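Local coordinates for protein leucyl aminopeptidase (Trypanosoma brucei brucei, PDB 5NSM) that probably removes N-terminal residues, leucine among them, from peptides as a metal-dependent aminopeptidase of the M17 family assembled from six chains, at residues S18-K23 against Q230-A235; A318-F323 against C337-A342; E366-D371 against D459-M464; T410-A415 against L496-F501. One frame throughout, in Å; residues are numbered along the deposited sequence.

Interaction 1 of 4, residues S18-K23 against Q230-A235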
loop_
_atom_site.group_PDB
_atom_site.type_symbol
_atom_site.label_atom_id
_atom_site.label_comp_id
_atom_site.label_asym_id
_atom_site.label_seq_id
_atom_site.Cartn_x
_atom_site.Cartn_y
_atom_site.Cartn_z
ATOM N N SER A 18 -24.876 -7.211 35.677
ATOM C CA SER A 18 -25.661 -7.796 34.538
ATOM C C SER A 18 -25.059 -9.121 34.071
ATOM O O SER A 18 -25.752 -10.023 33.656
ATOM C CB SER A 18 -25.741 -6.837 33.348
ATOM O OG SER A 18 -24.509 -6.813 32.583
ATOM N N CYS A 19 -23.740 -9.207 34.101
ATOM C CA CYS A 19 -23.038 -10.441 33.662
ATOM C C CYS A 19 -23.063 -11.513 34.737
ATOM O O CYS A 19 -23.335 -12.688 34.449
ATOM C CB CYS A 19 -21.578 -10.145 33.221
ATOM S SG CYS A 19 -21.494 -9.101 31.744
ATOM N N VAL A 20 -22.761 -11.113 35.970
ATOM C CA VAL A 20 -22.810 -12.034 37.131
ATOM C C VAL A 20 -24.210 -12.676 37.370
ATOM O O VAL A 20 -24.323 -13.849 37.718
ATOM C CB VAL A 20 -22.350 -11.350 38.414
ATOM C CG1 VAL A 20 -22.593 -12.232 39.641
ATOM C CG2 VAL A 20 -20.879 -11.005 38.316
ATOM N N GLU A 21 -25.253 -11.900 37.145
ATOM C CA GLU A 21 -26.644 -12.354 37.362
ATOM C C GLU A 21 -27.327 -12.796 36.070
ATOM O O GLU A 21 -28.567 -12.994 36.047
ATOM C CB GLU A 21 -27.497 -11.261 38.033
ATOM C CG GLU A 21 -26.823 -10.585 39.216
ATOM C CD GLU A 21 -27.767 -9.663 39.984
ATOM O OE1 GLU A 21 -28.902 -9.423 39.510
ATOM O OE2 GLU A 21 -27.366 -9.173 41.060
ATOM N N TYR A 22 -26.546 -12.951 35.003
ATOM C CA TYR A 22 -27.134 -13.298 33.694
ATOM C C TYR A 22 -27.930 -14.613 33.765
ATOM O O TYR A 22 -27.454 -15.604 34.278
ATOM C CB TYR A 22 -26.119 -13.373 32.557
ATOM C CG TYR A 22 -26.820 -13.710 31.265
ATOM C CD1 TYR A 22 -27.568 -12.761 30.600
ATOM C CD2 TYR A 22 -26.794 -14.995 30.752
ATOM C CE1 TYR A 22 -28.261 -13.082 29.436
ATOM C CE2 TYR A 22 -27.481 -15.326 29.590
ATOM C CZ TYR A 22 -28.216 -14.378 28.947
ATOM O OH TYR A 22 -28.915 -14.687 27.793
ATOM N N LYS A 23 -29.161 -14.552 33.280
ATOM C CA LYS A 23 -30.037 -15.733 33.182
ATOM C C LYS A 23 -30.496 -15.877 31.731
ATOM O O LYS A 23 -30.823 -14.907 31.049
ATOM C CB LYS A 23 -31.240 -15.653 34.149
ATOM N N GLN A 230 -14.855 -12.918 39.928
ATOM C CA GLN A 230 -14.955 -12.884 41.410
ATOM C C GLN A 230 -16.400 -13.035 41.894
ATOM O O GLN A 230 -16.673 -13.738 42.872
ATOM C CB GLN A 230 -14.371 -11.607 41.973
ATOM C CG GLN A 230 -12.845 -11.631 41.997
ATOM C CD GLN A 230 -12.214 -10.252 42.163
ATOM O OE1 GLN A 230 -12.711 -9.252 41.639
ATOM N NE2 GLN A 230 -11.126 -10.194 42.905
ATOM N N GLY A 231 -17.311 -12.362 41.214
ATOM C CA GLY A 231 -18.747 -12.451 41.526
ATOM C C GLY A 231 -19.242 -13.894 41.448
ATOM O O GLY A 231 -19.988 -14.360 42.317
ATOM N N TYR A 232 -18.868 -14.580 40.377
ATOM C CA TYR A 232 -19.287 -15.985 40.144
ATOM C C TYR A 232 -18.630 -16.903 41.180
ATOM O O TYR A 232 -19.222 -17.881 41.624
ATOM C CB TYR A 232 -18.991 -16.457 38.704
ATOM C CG TYR A 232 -20.099 -16.147 37.704
ATOM C CD1 TYR A 232 -21.281 -16.869 37.700
ATOM C CD2 TYR A 232 -19.955 -15.123 36.773
ATOM C CE1 TYR A 232 -22.298 -16.585 36.788
ATOM C CE2 TYR A 232 -20.964 -14.826 35.865
ATOM C CZ TYR A 232 -22.138 -15.550 35.879
ATOM O OH TYR A 232 -23.137 -15.242 34.977
ATOM N N ALA A 233 -17.411 -16.564 41.561
ATOM C CA ALA A 233 -16.700 -17.305 42.619
ATOM C C ALA A 233 -17.431 -17.231 43.988
ATOM O O ALA A 233 -17.615 -18.251 44.644
ATOM C CB ALA A 233 -15.278 -16.819 42.774
ATOM N N LYS A 234 -17.839 -16.027 44.383
ATOM C CA LYS A 234 -18.666 -15.827 45.615
ATOM C C LYS A 234 -19.947 -16.658 45.514
ATOM O O LYS A 234 -20.258 -17.452 46.391
ATOM C CB LYS A 234 -19.032 -14.342 45.884
ATOM N N ALA A 235 -20.667 -16.493 44.406
ATOM C CA ALA A 235 -22.005 -17.127 44.233
ATOM C C ALA A 235 -21.971 -18.654 44.176
ATOM O O ALA A 235 -22.846 -19.321 44.720
ATOM C CB ALA A 235 -22.725 -16.579 43.008
#
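Two side-chain torsions bring this contact about: chi1 of Tyr232, at -87°, swings the phenol off its helix and across to the carbonyls of Cys19 and Val20, while chi1 of Val20, at 172°, turns CG2 beside its own backbone N and over the backbone of Gly231. The phenol is the polar half of the joint. Tyr232 OH donates to Cys19 O over 2.6 Å, lying in the carbonyl plane with a C=O...O angle of 150°. Val20 O also comes within 3.3 Å of Tyr232 OH, but it stands obliquely to the ring, whereas Cys19 O lies at the ring edge. Cys19 O has a second, weak donor in Tyr22 N at 3.3 Å, where the chain unwinds after the last helical turn. The carbonyls gathered at this helix end would probably favour a phenol that arrives as a donor. In the fold, the C-terminal end of helix 6-20, at the start of the chain, is thus docked on helix 222-236 of the catalytic domain. Packing forms the other half. Gly231 has no side chain, and the two backbones come to 6.0 Å between Val20 CA and Gly231 CA. Val20 CG2 then sits 4.1 Å from Gly231 CA, and its other branch, CG1, is 4.2 Å from Gly231 C. Val20 CG2 also reaches the flank of the phenol, 4.5 Å from Tyr232 CD2. Leu208 of helix 196-214 and Leu324 of helix 314-328 pack against the Tyr232 side chain, and the hydroxyl of Tyr22 is bonded to Gln207.

Interaction 2 of 4, residues A318-F323 against C337-A342; sequences AVFCGF and CTLCLA
Cys337 is the main bump: its side chain projects from the strand into a hollow on helix 318-323 bounded by Val319, Phe320 and Phe323. Its CB meets the Phe323 ring obliquely, 3.6 Å from Phe323 CD1, and SG, anti to the backbone N (chi1 177°), reaches back toward the helix backbone, 4.0 Å from Phe320 N. SG lies 5.2 Å from the centroid of the Phe323 ring and 38° off its normal, an oblique sulfur-aromatic contact. The approach of Val319 CG1 to SG is implausibly short, and the valine torsion is unusual, so the exact seat of that methyl is doubtful. Strand 334-344 and helix 314-328 belong to a beta-alpha-beta crossover, the helix linking strand 283-291 to its parallel neighbour 334-344; the two segments run nearly antiparallel at 154°, their axes 8.5 Å apart. Two residues on, Leu339 supplies the second bump. Its CD2 sits 4.1 Å from Phe320 CB, on the Val319 side of the helix, the Val319 and Leu339 side chains passing alongside one another, head to tail. Thr338, between Cys337 and Leu339 in the strand, has its side chain directed away from the helix. Phe225 of helix 222-236 packs on Leu339, and Phe238 meets the Phe323 ring edge-to-face.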
loop_
_atom_site.group_PDB
_atom_site.type_symbol
_atom_site.label_atom_id
_atom_site.label_comp_id
_atom_site.label_asym_id
_atom_site.label_seq_id
_atom_site.Cartn_x
_atom_site.Cartn_y
_atom_site.Cartn_z
ATOM N N ALA A 318 -14.554 -18.247 26.570
ATOM C CA ALA A 318 -14.918 -19.645 26.257
ATOM C C ALA A 318 -14.548 -20.609 27.389
ATOM O O ALA A 318 -15.327 -21.424 27.859
ATOM C CB ALA A 318 -14.237 -20.108 24.986
ATOM N N VAL A 319 -13.330 -20.445 27.806
ATOM C CA VAL A 319 -12.728 -21.186 28.880
ATOM C C VAL A 319 -13.416 -20.845 30.241
ATOM O O VAL A 319 -13.688 -21.711 31.075
ATOM C CB VAL A 319 -11.217 -20.901 28.820
ATOM C CG1 VAL A 319 -10.629 -20.406 30.113
ATOM C CG2 VAL A 319 -10.485 -22.080 28.240
ATOM N N PHE A 320 -13.704 -19.569 30.448
ATOM C CA PHE A 320 -14.399 -19.129 31.666
ATOM C C PHE A 320 -15.788 -19.761 31.776
ATOM O O PHE A 320 -16.186 -20.231 32.835
ATOM C CB PHE A 320 -14.520 -17.613 31.715
ATOM C CG PHE A 320 -15.290 -17.091 32.905
ATOM C CD1 PHE A 320 -14.838 -17.318 34.181
ATOM C CD2 PHE A 320 -16.428 -16.320 32.725
ATOM C CE1 PHE A 320 -15.520 -16.819 35.275
ATOM C CE2 PHE A 320 -17.121 -15.822 33.810
ATOM C CZ PHE A 320 -16.668 -16.072 35.089
ATOM N N CYS A 321 -16.528 -19.720 30.687
ATOM C CA CYS A 321 -17.936 -20.185 30.682
ATOM C C CYS A 321 -18.017 -21.701 30.650
ATOM O O CYS A 321 -18.968 -22.285 31.132
ATOM C CB CYS A 321 -18.718 -19.575 29.533
ATOM S SG CYS A 321 -18.873 -17.770 29.637
ATOM N N GLY A 322 -17.028 -22.337 30.068
ATOM C CA GLY A 322 -16.906 -23.812 30.130
ATOM C C GLY A 322 -16.683 -24.266 31.564
ATOM O O GLY A 322 -17.259 -25.248 32.036
ATOM N N PHE A 323 -15.823 -23.534 32.241
ATOM C CA PHE A 323 -15.564 -23.711 33.679
ATOM C C PHE A 323 -16.855 -23.534 34.531
ATOM O O PHE A 323 -17.163 -24.359 35.376
ATOM C CB PHE A 323 -14.503 -22.744 34.135
ATOM C CG PHE A 323 -14.158 -22.842 35.587
ATOM C CD1 PHE A 323 -13.160 -23.683 36.029
ATOM C CD2 PHE A 323 -14.806 -22.024 36.526
ATOM C CE1 PHE A 323 -12.816 -23.746 37.375
ATOM C CE2 PHE A 323 -14.454 -22.073 37.878
ATOM C CZ PHE A 323 -13.469 -22.947 38.302
ATOM N N CYS A 337 -8.685 -22.816 35.710
ATOM C CA CYS A 337 -9.051 -21.936 34.585
ATOM C C CYS A 337 -8.283 -20.638 34.767
ATOM O O CYS A 337 -8.609 -19.821 35.630
ATOM C CB CYS A 337 -10.549 -21.670 34.506
ATOM S SG CYS A 337 -11.009 -20.524 33.194
ATOM N N THR A 338 -7.265 -20.468 33.938
ATOM C CA THR A 338 -6.395 -19.299 34.008
ATOM C C THR A 338 -6.733 -18.306 32.876
ATOM O O THR A 338 -6.658 -18.626 31.702
ATOM C CB THR A 338 -4.934 -19.715 33.989
ATOM O OG1 THR A 338 -4.652 -20.449 35.182
ATOM C CG2 THR A 338 -4.027 -18.512 33.950
ATOM N N LEU A 339 -7.150 -17.121 33.271
ATOM C CA LEU A 339 -7.507 -16.072 32.346
ATOM C C LEU A 339 -6.329 -15.140 32.219
ATOM O O LEU A 339 -5.913 -14.510 33.186
ATOM C CB LEU A 339 -8.741 -15.282 32.813
ATOM C CG LEU A 339 -9.963 -16.109 33.163
ATOM C CD1 LEU A 339 -11.055 -15.185 33.685
ATOM C CD2 LEU A 339 -10.475 -16.897 31.969
ATOM N N CYS A 340 -5.836 -15.018 30.999
ATOM C CA CYS A 340 -4.697 -14.124 30.704
ATOM C C CYS A 340 -5.209 -12.774 30.215
ATOM O O CYS A 340 -5.469 -12.594 29.024
ATOM C CB CYS A 340 -3.793 -14.752 29.661
ATOM S SG CYS A 340 -3.270 -16.408 30.121
ATOM N N LEU A 341 -5.408 -11.866 31.158
ATOM C CA LEU A 341 -6.168 -10.602 30.891
ATOM C C LEU A 341 -5.256 -9.420 30.724
ATOM O O LEU A 341 -4.479 -9.087 31.594
ATOM C CB LEU A 341 -7.169 -10.283 32.007
ATOM C CG LEU A 341 -8.237 -11.341 32.286
ATOM C CD1 LEU A 341 -9.078 -10.927 33.489
ATOM C CD2 LEU A 341 -9.140 -11.549 31.074
ATOM N N ALA A 342 -5.371 -8.815 29.561
ATOM C CA ALA A 342 -4.598 -7.616 29.253
ATOM C C ALA A 342 -5.236 -6.857 28.112
ATOM O O ALA A 342 -5.943 -7.424 27.288
ATOM C CB ALA A 342 -3.150 -7.977 28.909
#

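Interaction 3 of 4, residues E366-D371 against D459-M464. With MN (manganese (II) ion), chain N.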
loop_
_atom_site.group_PDB
_atom_site.type_symbol
_atom_site.label_atom_id
_atom_site.label_comp_id
_atom_site.label_asym_id
_atom_site.label_seq_id
_atom_site.Cartn_x
_atom_site.Cartn_y
_atom_site.Cartn_z
ATOM N N GLU A 366 12.490 -12.321 22.296
ATOM C CA GLU A 366 12.726 -11.103 21.555
ATOM C C GLU A 366 11.436 -10.747 20.822
ATOM O O GLU A 366 10.955 -11.506 20.020
ATOM C CB GLU A 366 13.877 -11.272 20.567
ATOM C CG GLU A 366 14.241 -9.996 19.825
ATOM C CD GLU A 366 15.274 -10.187 18.712
ATOM O OE1 GLU A 366 15.712 -11.320 18.450
ATOM O OE2 GLU A 366 15.590 -9.173 18.061
ATOM N N VAL A 367 10.925 -9.556 21.086
ATOM C CA VAL A 367 9.683 -9.113 20.486
ATOM C C VAL A 367 9.964 -8.504 19.118
ATOM O O VAL A 367 10.514 -7.431 19.010
ATOM C CB VAL A 367 8.943 -8.109 21.390
ATOM C CG1 VAL A 367 7.631 -7.643 20.749
ATOM C CG2 VAL A 367 8.651 -8.736 22.741
ATOM N N ILE A 368 9.601 -9.240 18.091
ATOM C CA ILE A 368 9.710 -8.809 16.691
ATOM C C ILE A 368 8.513 -7.953 16.294
ATOM O O ILE A 368 8.649 -6.989 15.534
ATOM C CB ILE A 368 9.753 -10.004 15.711
ATOM C CG1 ILE A 368 10.905 -10.945 16.035
ATOM C CG2 ILE A 368 9.863 -9.545 14.251
ATOM C CD1 ILE A 368 12.274 -10.307 16.022
ATOM N N ASN A 369 7.356 -8.351 16.791
ATOM C CA ASN A 369 6.090 -7.698 16.489
ATOM C C ASN A 369 5.151 -7.757 17.689
ATOM O O ASN A 369 4.728 -8.803 18.098
ATOM C CB ASN A 369 5.455 -8.350 15.260
ATOM C CG ASN A 369 4.271 -7.583 14.712
ATOM O OD1 ASN A 369 3.349 -7.235 15.431
ATOM N ND2 ASN A 369 4.333 -7.258 13.421
ATOM N N THR A 370 4.800 -6.596 18.197
ATOM C CA THR A 370 3.968 -6.460 19.400
ATOM C C THR A 370 2.530 -6.917 19.209
ATOM O O THR A 370 1.804 -7.076 20.170
ATOM C CB THR A 370 3.902 -5.010 19.900
ATOM O OG1 THR A 370 3.387 -4.146 18.877
ATOM C CG2 THR A 370 5.271 -4.544 20.328
ATOM N N ASP A 371 2.130 -7.080 17.961
ATOM C CA ASP A 371 0.763 -7.503 17.599
ATOM C C ASP A 371 0.558 -9.026 17.618
ATOM O O ASP A 371 -0.594 -9.504 17.520
ATOM C CB ASP A 371 0.328 -6.984 16.246
ATOM C CG ASP A 371 -1.163 -7.093 16.044
ATOM O OD1 ASP A 371 -1.935 -7.434 17.015
ATOM O OD2 ASP A 371 -1.581 -6.808 14.918
ATOM N N ASP A 459 16.447 -16.398 23.643
ATOM C CA ASP A 459 16.167 -17.839 23.388
ATOM C C ASP A 459 15.309 -18.024 22.151
ATOM O O ASP A 459 15.470 -18.986 21.428
ATOM C CB ASP A 459 15.488 -18.520 24.574
ATOM C CG ASP A 459 16.386 -18.608 25.778
ATOM O OD1 ASP A 459 17.593 -18.892 25.601
ATOM O OD2 ASP A 459 15.907 -18.345 26.896
ATOM N N MET A 460 14.389 -17.082 21.941
ATOM C CA MET A 460 13.462 -17.132 20.799
ATOM C C MET A 460 12.897 -15.746 20.462
ATOM O O MET A 460 12.950 -14.837 21.260
ATOM C CB MET A 460 12.317 -18.117 21.087
ATOM C CG MET A 460 11.352 -17.626 22.150
ATOM S SD MET A 460 10.151 -18.877 22.673
ATOM C CE MET A 460 11.240 -19.922 23.640
ATOM N N THR A 461 12.359 -15.638 19.267
ATOM C CA THR A 461 11.528 -14.511 18.904
ATOM C C THR A 461 10.072 -14.864 19.189
ATOM O O THR A 461 9.774 -15.990 19.511
ATOM C CB THR A 461 11.652 -14.137 17.410
ATOM O OG1 THR A 461 11.112 -15.180 16.600
ATOM C CG2 THR A 461 13.125 -13.866 17.010
ATOM N N ASN A 462 9.188 -13.883 19.024
ATOM C CA ASN A 462 7.741 -14.101 19.069
ATOM C C ASN A 462 7.018 -14.140 17.707
ATOM O O ASN A 462 5.798 -14.088 17.640
ATOM C CB ASN A 462 7.050 -13.058 19.946
ATOM C CG ASN A 462 6.820 -11.734 19.237
ATOM O OD1 ASN A 462 7.660 -11.262 18.479
ATOM N ND2 ASN A 462 5.676 -11.123 19.502
ATOM N N LEU A 463 7.770 -14.192 16.640
ATOM C CA LEU A 463 7.188 -14.125 15.286
ATOM C C LEU A 463 7.994 -14.976 14.337
ATOM O O LEU A 463 9.197 -14.943 14.332
ATOM C CB LEU A 463 7.101 -12.678 14.764
ATOM C CG LEU A 463 6.180 -12.454 13.571
ATOM C CD1 LEU A 463 4.726 -12.328 14.003
ATOM C CD2 LEU A 463 6.583 -11.197 12.791
ATOM N N MET A 464 7.282 -15.700 13.509
ATOM C CA MET A 464 7.900 -16.503 12.468
ATOM C C MET A 464 8.645 -15.605 11.478
ATOM O O MET A 464 8.202 -14.547 11.087
ATOM C CB MET A 464 6.950 -17.501 11.745
ATOM C CG MET A 464 5.516 -17.094 11.613
ATOM S SD MET A 464 4.282 -18.387 11.434
ATOM C CE MET A 464 3.489 -18.175 13.049
HETATM MN MN MN N . -2.425 -9.052 17.999
#
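The side-chain amide of Asn462 does the work of a backbone strand here, pairing with Ile368 and Asn369 where regular strand pairing stops. Its OD1 accepts from Ile368 N at 2.8 Å, the donor tilted 32° from the carbonyl plane, and more weakly from Asn369 N. Its ND2 donates to Asn369 O at 2.9 Å, in the plane of its own amide though above that of the acceptor, and has a further acceptor in Ala372 O. Partners of opposite kind at the two ends fix which way round the amide lies. With chi1 at 81°, CG is wedged between the backbone N and the carbonyl carbon, which turns the amide back over the loop. Upstream, Glu366 N bonds to Met460 O at 2.8 Å, nearly straight at 171°, while Asn462 N returns a weak bond to Glu366 O. These make a one-bridge parallel pairing of Glu366 with Thr461, at the edge of a small three-stranded sheet. The Glu366 carboxylate is satisfied from outside, by Ser455 and by Lys307 of a neighbouring subunit. Alongside the polar bonds, the Ile368 side chain passes across that of Thr461, with CG1 3.6 Å from Thr461 CB, and meets Leu463 CB with its own CB at 3.9 Å. Thr461 OG1 donates to Leu463 O. Beyond the contact an Asx turn, Asp371 N to Asn369 OD1 at 2.8 Å, leads into the metal site: Asp371 grips a manganese ion with O at 1.9 Å and OD1 at 2.0 Å, alongside Asp294 and Glu373.

Interaction 4 of 4, residues T410-A415 against L496-F501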
loop_
_atom_site.group_PDB
_atom_site.type_symbol
_atom_site.label_atom_id
_atom_site.label_comp_id
_atom_site.label_asym_id
_atom_site.label_seq_id
_atom_site.Cartn_x
_atom_site.Cartn_y
_atom_site.Cartn_z
ATOM N N THR A 410 -8.427 -23.181 8.319
ATOM C CA THR A 410 -9.603 -24.004 8.687
ATOM C C THR A 410 -10.970 -23.321 8.609
ATOM O O THR A 410 -12.001 -23.942 8.807
ATOM C CB THR A 410 -9.455 -24.620 10.101
ATOM O OG1 THR A 410 -9.461 -23.607 11.084
ATOM C CG2 THR A 410 -8.179 -25.429 10.237
ATOM N N GLY A 411 -10.965 -22.023 8.359
ATOM C CA GLY A 411 -12.201 -21.310 8.030
ATOM C C GLY A 411 -12.993 -20.781 9.207
ATOM O O GLY A 411 -12.545 -20.799 10.358
ATOM N N ARG A 412 -14.173 -20.303 8.898
ATOM C CA ARG A 412 -14.973 -19.566 9.881
ATOM C C ARG A 412 -15.745 -20.373 10.870
ATOM O O ARG A 412 -16.184 -19.844 11.869
ATOM C CB ARG A 412 -15.902 -18.594 9.166
ATOM C CG ARG A 412 -15.077 -17.614 8.360
ATOM C CD ARG A 412 -15.832 -16.378 8.099
ATOM N NE ARG A 412 -15.000 -15.352 7.492
ATOM C CZ ARG A 412 -15.166 -14.049 7.691
ATOM N NH1 ARG A 412 -16.076 -13.619 8.549
ATOM N NH2 ARG A 412 -14.387 -13.180 7.059
ATOM N N HIS A 413 -15.938 -21.636 10.562
ATOM C CA HIS A 413 -16.756 -22.522 11.401
ATOM C C HIS A 413 -15.978 -23.581 12.136
ATOM O O HIS A 413 -16.542 -24.266 12.977
ATOM C CB HIS A 413 -17.831 -23.222 10.576
ATOM C CG HIS A 413 -18.669 -22.269 9.800
ATOM N ND1 HIS A 413 -18.286 -21.802 8.557
ATOM C CD2 HIS A 413 -19.837 -21.655 10.098
ATOM C CE1 HIS A 413 -19.202 -20.967 8.108
ATOM N NE2 HIS A 413 -20.148 -20.857 9.027
ATOM N N HIS A 414 -14.704 -23.728 11.810
ATOM C CA HIS A 414 -13.871 -24.768 12.427
ATOM C C HIS A 414 -12.670 -24.160 13.126
ATOM O O HIS A 414 -11.812 -23.548 12.479
ATOM C CB HIS A 414 -13.380 -25.761 11.405
ATOM C CG HIS A 414 -14.425 -26.680 10.878
ATOM N ND1 HIS A 414 -15.345 -26.300 9.926
ATOM C CD2 HIS A 414 -14.638 -27.998 11.105
ATOM C CE1 HIS A 414 -16.112 -27.334 9.629
ATOM N NE2 HIS A 414 -15.705 -28.375 10.331
ATOM N N ALA A 415 -12.613 -24.320 14.434
ATOM C CA ALA A 415 -11.439 -23.912 15.209
ATOM C C ALA A 415 -10.261 -24.828 14.863
ATOM O O ALA A 415 -10.449 -26.005 14.602
ATOM C CB ALA A 415 -11.697 -23.971 16.694
ATOM N N LEU A 496 -9.384 -20.250 17.852
ATOM C CA LEU A 496 -10.790 -19.958 17.514
ATOM C C LEU A 496 -10.998 -18.485 17.089
ATOM O O LEU A 496 -12.028 -17.887 17.348
ATOM C CB LEU A 496 -11.740 -20.355 18.652
ATOM C CG LEU A 496 -11.246 -20.214 20.083
ATOM C CD1 LEU A 496 -11.005 -18.779 20.463
ATOM C CD2 LEU A 496 -12.271 -20.813 21.002
ATOM N N ALA A 497 -10.011 -17.959 16.387
ATOM C CA ALA A 497 -10.030 -16.575 15.918
ATOM C C ALA A 497 -11.365 -16.197 15.223
ATOM O O ALA A 497 -11.983 -15.231 15.563
ATOM C CB ALA A 497 -8.843 -16.283 14.986
ATOM N N TYR A 498 -11.769 -17.005 14.257
ATOM C CA TYR A 498 -12.977 -16.751 13.470
ATOM C C TYR A 498 -14.290 -17.369 13.990
ATOM O O TYR A 498 -15.329 -16.734 13.902
ATOM C CB TYR A 498 -12.773 -17.101 12.001
ATOM C CG TYR A 498 -11.889 -16.098 11.299
ATOM C CD1 TYR A 498 -10.503 -16.239 11.308
ATOM C CD2 TYR A 498 -12.431 -14.987 10.648
ATOM C CE1 TYR A 498 -9.675 -15.311 10.707
ATOM C CE2 TYR A 498 -11.604 -14.061 10.020
ATOM C CZ TYR A 498 -10.219 -14.235 10.060
ATOM O OH TYR A 498 -9.404 -13.336 9.449
ATOM N N PRO A 499 -14.250 -18.591 14.518
ATOM C CA PRO A 499 -15.504 -19.202 14.967
ATOM C C PRO A 499 -16.226 -18.492 16.101
ATOM O O PRO A 499 -17.406 -18.737 16.319
ATOM C CB PRO A 499 -15.061 -20.598 15.424
ATOM C CG PRO A 499 -13.837 -20.876 14.636
ATOM C CD PRO A 499 -13.157 -19.578 14.427
ATOM N N VAL A 500 -15.523 -17.628 16.823
ATOM C CA VAL A 500 -16.151 -16.860 17.918
ATOM C C VAL A 500 -17.101 -15.733 17.474
ATOM O O VAL A 500 -17.713 -15.098 18.305
ATOM C CB VAL A 500 -15.139 -16.264 18.909
ATOM C CG1 VAL A 500 -14.347 -17.385 19.552
ATOM C CG2 VAL A 500 -14.240 -15.235 18.244
ATOM N N PHE A 501 -17.184 -15.462 16.188
ATOM C CA PHE A 501 -18.060 -14.398 15.706
ATOM C C PHE A 501 -18.595 -14.682 14.325
ATOM O O PHE A 501 -18.037 -15.430 13.578
ATOM C CB PHE A 501 -17.374 -12.990 15.759
ATOM C CG PHE A 501 -16.391 -12.734 14.635
ATOM C CD1 PHE A 501 -15.086 -13.219 14.710
ATOM C CD2 PHE A 501 -16.772 -11.987 13.517
ATOM C CE1 PHE A 501 -14.183 -12.986 13.675
ATOM C CE2 PHE A 501 -15.884 -11.750 12.473
ATOM C CZ PHE A 501 -14.590 -12.252 12.541
#
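Tyr498 lays the CD2 corner of its ring over the centre of the Arg412 guanidinium, CD2 standing 4.1 Å from Arg412 CZ. The two planes are 50° apart, which makes this a tilted crossing and not a flat stack. Arg412 gets there as an extended arm from CG to NE, with CG anti to the carbonyl carbon (chi1 -60°). Behind the arm, Tyr498 CB rests 3.9 Å from Arg412 CA. The Arg412 carbonyl is met by the proline: Pro499 CA lies 3.2 Å from Arg412 O in a CA-H...O contact. Pro499 CG, on the far side of the pyrrolidine ring, fits against the loop 410-415, 3.7 Å from Ala415 N. Ala415 CB then closes the apolar end at 4.1 Å from Leu496 CB. In the next shell, a type I turn from Tyr498 to Phe501, closed by Phe501 N to Tyr498 O at 3.2 Å, presents the tyrosine and proline together. On the other segment, Gly411 leaves the helix with positive phi (88°), and Thr410 OG1 donates to His414 O at 2.7 Å, tying the loop back on itself. A neighbouring subunit holds the outer end: its Asp468 forms a salt bridge with Arg412 NH2, its Asn469 takes the Arg412 N-H, and its Tyr448 stacks on His413. Within the chain, Gln406 of helix 405-410 bonds to both Gly411 O and Tyr498 N, and the two loops join at the ends of the antiparallel neighbours 490-495 and 415-419 of the large catalytic sheet.

How the interactions relate
Interactions 1 and 2 are in direct touch: Tyr232 CD2 of interaction 1 packs on Phe320 CZ of interaction 2 at 3.8 Å, so the N-terminal helix is linked through helix 222-236 to helix 314-328 and the large catalytic sheet. That sheet also relates interaction 2, on its strand 334-344, to interaction 4, at the ends of 415-419 and 490-495; their centres are 18 Å apart. Interaction 3 lies beside a manganese ion on a separate small sheet, its centre 24 Å from those of interactions 2 and 4. Along the chain 1 and 2 close in turn, whereas the segments of 3 and 4 alternate, and each meets a different neighbouring subunit, placing them in the hexamer's interfaces.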